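Protein yojF (Bacillus subtilis, PDB 1NJH) is of unknown function, a member of the DUF1806 family that folds into a mostly antiparallel beta structure with a single helix. Local coordinates at residues I7-V12 against G66-G71. Sequence-based numbering, arbitrary orientation.
Sequences IIKEDV and GPYRVG. With IPA (isopropyl alcohol), chain B.
The start of helix 9-18, with the turn leading into it, packs against the first residue of strand 68-74 through one aromatic ring, that of Tyr68. Ile7 lies over one face of this ring: its CG2 methyl makes a CH-pi contact, 3.8 Å from the ring centroid and 24° off the normal, displaced toward the CD2–CE2 side, where CG2 comes within 3.6 Å of Tyr68 CE2. Chi1 of -76° sets CG2 anti to the backbone N and over the ring, while the extended CG1 branch (chi2 176°) carries CD1 past the rim, 3.8 Å from Tyr68 CD2. On the opposite face sits Gly66 N, 3.5 Å above the ring plane near its rim, just ahead of the cis peptide bond that precedes Pro67. In the antiparallel sheet strand 68-74 runs between strands 45-63 and 78-89, and Ile62 of the former touches both Ile7 and Tyr68. Lys9, in the first turn of the helix, passes the ring obliquely, its CD 4.1 Å from Tyr68 CE1. Without the ring, as with an alanine here, Ile7 CG2 is likely to lose its CH-pi partner and the lysine CG and CD a neighbour, opening a gap between the helix start and the strand. Beyond CG the lysine chain is fully extended, which carries NZ past the tyrosine to hydrogen bonds with Gly64 O and, at 2.9 Å, O2 of an isopropyl alcohol probably acquired from the crystallisation liquor.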
ATOM      1  N   ILE A   7     -14.119  13.585   8.961  1.00 30.94           N
ATOM      2  CA  ILE A   7     -14.535  12.258   9.395  1.00 30.85           C
ATOM      3  C   ILE A   7     -15.455  12.176  10.613  1.00 30.87           C
ATOM      4  O   ILE A   7     -15.193  12.774  11.657  1.00 32.42           O
ATOM      5  CB  ILE A   7     -13.293  11.360   9.665  1.00 29.28           C
ATOM      6  CG1 ILE A   7     -12.705  10.907   8.327  1.00 27.19           C
ATOM      7  CG2 ILE A   7     -13.666  10.161  10.553  1.00 28.66           C
ATOM      8  CD1 ILE A   7     -11.430  10.095   8.469  1.00 24.84           C
ATOM      9  N   ILE A   8     -16.542  11.431  10.446  1.00 31.77           N
ATOM     10  CA  ILE A   8     -17.490  11.175  11.525  1.00 33.17           C
ATOM     11  C   ILE A   8     -17.211   9.704  11.806  1.00 29.95           C
ATOM     12  O   ILE A   8     -17.658   8.818  11.072  1.00 27.48           O
ATOM     13  CB  ILE A   8     -18.956  11.349  11.077  1.00 33.97           C
ATOM     14  CG1 ILE A   8     -19.209  12.802  10.680  1.00 36.52           C
ATOM     15  CG2 ILE A   8     -19.892  10.953  12.214  1.00 32.60           C
ATOM     16  CD1 ILE A   8     -20.580  13.043  10.091  1.00 37.20           C
ATOM     17  N   LYS A   9     -16.434   9.465  12.854  1.00 31.70           N
ATOM     18  CA  LYS A   9     -16.016   8.131  13.242  1.00 33.73           C
ATOM     19  C   LYS A   9     -17.058   7.029  13.131  1.00 34.92           C
ATOM     20  O   LYS A   9     -16.812   5.998  12.502  1.00 34.98           O
ATOM     21  CB  LYS A   9     -15.469   8.180  14.658  1.00 34.05           C
ATOM     22  CG  LYS A   9     -14.493   7.074  14.969  1.00 34.93           C
ATOM     23  CD  LYS A   9     -13.952   7.249  16.365  1.00 35.38           C
ATOM     24  CE  LYS A   9     -12.994   6.143  16.731  1.00 37.35           C
ATOM     25  NZ  LYS A   9     -12.472   6.357  18.104  1.00 39.22           N
ATOM     26  N   GLU A  10     -18.225   7.234  13.736  1.00 32.13           N
ATOM     27  CA  GLU A  10     -19.269   6.218  13.695  1.00 34.15           C
ATOM     28  C   GLU A  10     -19.818   5.908  12.306  1.00 31.43           C
ATOM     29  O   GLU A  10     -20.195   4.757  12.033  1.00 29.52           O
ATOM     30  CB  GLU A  10     -20.418   6.608  14.632  1.00 39.77           C
ATOM     31  CG  GLU A  10     -20.197   6.243  16.098  1.00 49.15           C
ATOM     32  CD  GLU A  10     -18.976   6.909  16.712  1.00 55.34           C
ATOM     33  OE1 GLU A  10     -17.846   6.620  16.267  1.00 62.07           O
ATOM     34  OE2 GLU A  10     -19.146   7.724  17.643  1.00 59.14           O
ATOM     35  N   ASP A  11     -19.871   6.918  11.433  1.00 31.93           N
ATOM     36  CA  ASP A  11     -20.386   6.739  10.075  1.00 30.46           C
ATOM     37  C   ASP A  11     -19.387   5.932   9.249  1.00 28.74           C
ATOM     38  O   ASP A  11     -19.776   5.060   8.474  1.00 28.14           O
ATOM     39  CB  ASP A  11     -20.642   8.096   9.395  1.00 32.12           C
ATOM     40  CG  ASP A  11     -21.534   7.984   8.148  1.00 31.06           C
ATOM     41  OD1 ASP A  11     -21.278   8.710   7.159  1.00 31.68           O
ATOM     42  OD2 ASP A  11     -22.504   7.186   8.154  1.00 35.52           O
ATOM     43  N   VAL A  12     -18.100   6.216   9.422  1.00 29.00           N
ATOM     44  CA  VAL A  12     -17.063   5.481   8.695  1.00 26.13           C
ATOM     45  C   VAL A  12     -17.075   4.027   9.152  1.00 25.94           C
ATOM     46  O   VAL A  12     -17.020   3.107   8.329  1.00 24.03           O
ATOM     47  CB  VAL A  12     -15.660   6.072   8.944  1.00 25.87           C
ATOM     48  CG1 VAL A  12     -14.602   5.143   8.358  1.00 22.90           C
ATOM     49  CG2 VAL A  12     -15.548   7.436   8.299  1.00 25.94           C
ATOM     50  N   GLY A  66      -8.862  11.898  15.748  1.00 35.54           N
ATOM     51  CA  GLY A  66      -8.545  12.914  14.757  1.00 32.74           C
ATOM     52  C   GLY A  66      -7.106  13.392  14.825  1.00 31.90           C
ATOM     53  O   GLY A  66      -6.721  14.047  15.794  1.00 34.12           O
ATOM     54  N   PRO A  67      -6.267  13.055  13.832  1.00 29.22           N
ATOM     55  CA  PRO A  67      -6.620  12.240  12.662  1.00 27.12           C
ATOM     56  C   PRO A  67      -6.999  10.823  13.075  1.00 25.63           C
ATOM     57  O   PRO A  67      -6.904  10.467  14.242  1.00 26.40           O
ATOM     58  CB  PRO A  67      -5.345  12.277  11.819  1.00 24.89           C
ATOM     59  CG  PRO A  67      -4.747  13.615  12.180  1.00 28.61           C
ATOM     60  CD  PRO A  67      -4.914  13.614  13.683  1.00 26.50           C
ATOM     61  N   TYR A  68      -7.403  10.010  12.106  1.00 24.60           N
ATOM     62  CA  TYR A  68      -7.825   8.643  12.385  1.00 22.32           C
ATOM     63  C   TYR A  68      -6.986   7.588  11.688  1.00 21.67           C
ATOM     64  O   TYR A  68      -6.206   7.888  10.790  1.00 21.53           O
ATOM     65  CB  TYR A  68      -9.281   8.474  11.971  1.00 22.36           C
ATOM     66  CG  TYR A  68     -10.203   9.455  12.653  1.00 28.14           C
ATOM     67  CD1 TYR A  68     -10.795   9.148  13.876  1.00 31.38           C
ATOM     68  CD2 TYR A  68     -10.455  10.710  12.090  1.00 31.63           C
ATOM     69  CE1 TYR A  68     -11.619  10.061  14.526  1.00 33.35           C
ATOM     70  CE2 TYR A  68     -11.277  11.637  12.731  1.00 31.44           C
ATOM     71  CZ  TYR A  68     -11.855  11.304  13.949  1.00 34.76           C
ATOM     72  OH  TYR A  68     -12.669  12.208  14.596  1.00 36.36           O
ATOM     73  N   ARG A  69      -7.129   6.351  12.138  1.00 21.03           N
ATOM     74  CA  ARG A  69      -6.401   5.246  11.538  1.00 21.13           C
ATOM     75  C   ARG A  69      -7.367   4.108  11.294  1.00 21.89           C
ATOM     76  O   ARG A  69      -8.207   3.788  12.131  1.00 19.62           O
ATOM     77  CB  ARG A  69      -5.226   4.808  12.424  1.00 23.84           C
ATOM     78  CG  ARG A  69      -5.541   4.497  13.863  1.00 26.67           C
ATOM     79  CD  ARG A  69      -4.246   4.426  14.666  1.00 33.51           C
ATOM     80  NE  ARG A  69      -4.455   3.853  15.989  1.00 37.20           N
ATOM     81  CZ  ARG A  69      -5.009   4.499  17.011  1.00 40.96           C
ATOM     82  NH1 ARG A  69      -5.408   5.756  16.870  1.00 38.52           N
ATOM     83  NH2 ARG A  69      -5.182   3.875  18.168  1.00 39.24           N
ATOM     84  N   VAL A  70      -7.259   3.501  10.123  1.00 17.28           N
ATOM     85  CA  VAL A  70      -8.149   2.417   9.771  1.00 16.40           C
ATOM     86  C   VAL A  70      -7.342   1.146   9.565  1.00 14.89           C
ATOM     87  O   VAL A  70      -6.309   1.176   8.919  1.00 16.65           O
ATOM     88  CB  VAL A  70      -8.925   2.748   8.452  1.00 15.71           C
ATOM     89  CG1 VAL A  70      -9.649   1.520   7.957  1.00 19.92           C
ATOM     90  CG2 VAL A  70      -9.932   3.878   8.702  1.00 15.70           C
ATOM     91  N   GLY A  71      -7.832   0.053  10.147  1.00 12.68           N
ATOM     92  CA  GLY A  71      -7.214  -1.253  10.017  1.00 15.47           C
ATOM     93  C   GLY A  71      -8.244  -2.241   9.498  1.00 16.96           C
ATOM     94  O   GLY A  71      -9.391  -2.303   9.979  1.00 16.42           O
TER
HETATM   95  C1  IPA B 117      -9.437   3.218  19.990  1.00 56.50           C
HETATM   96  C2  IPA B 117     -10.506   4.168  20.066  1.00 57.10           C
HETATM   97  C3  IPA B 117     -10.006   5.556  19.906  1.00 57.31           C
HETATM   98  O2  IPA B 117     -11.453   3.812  19.053  1.00 57.41           O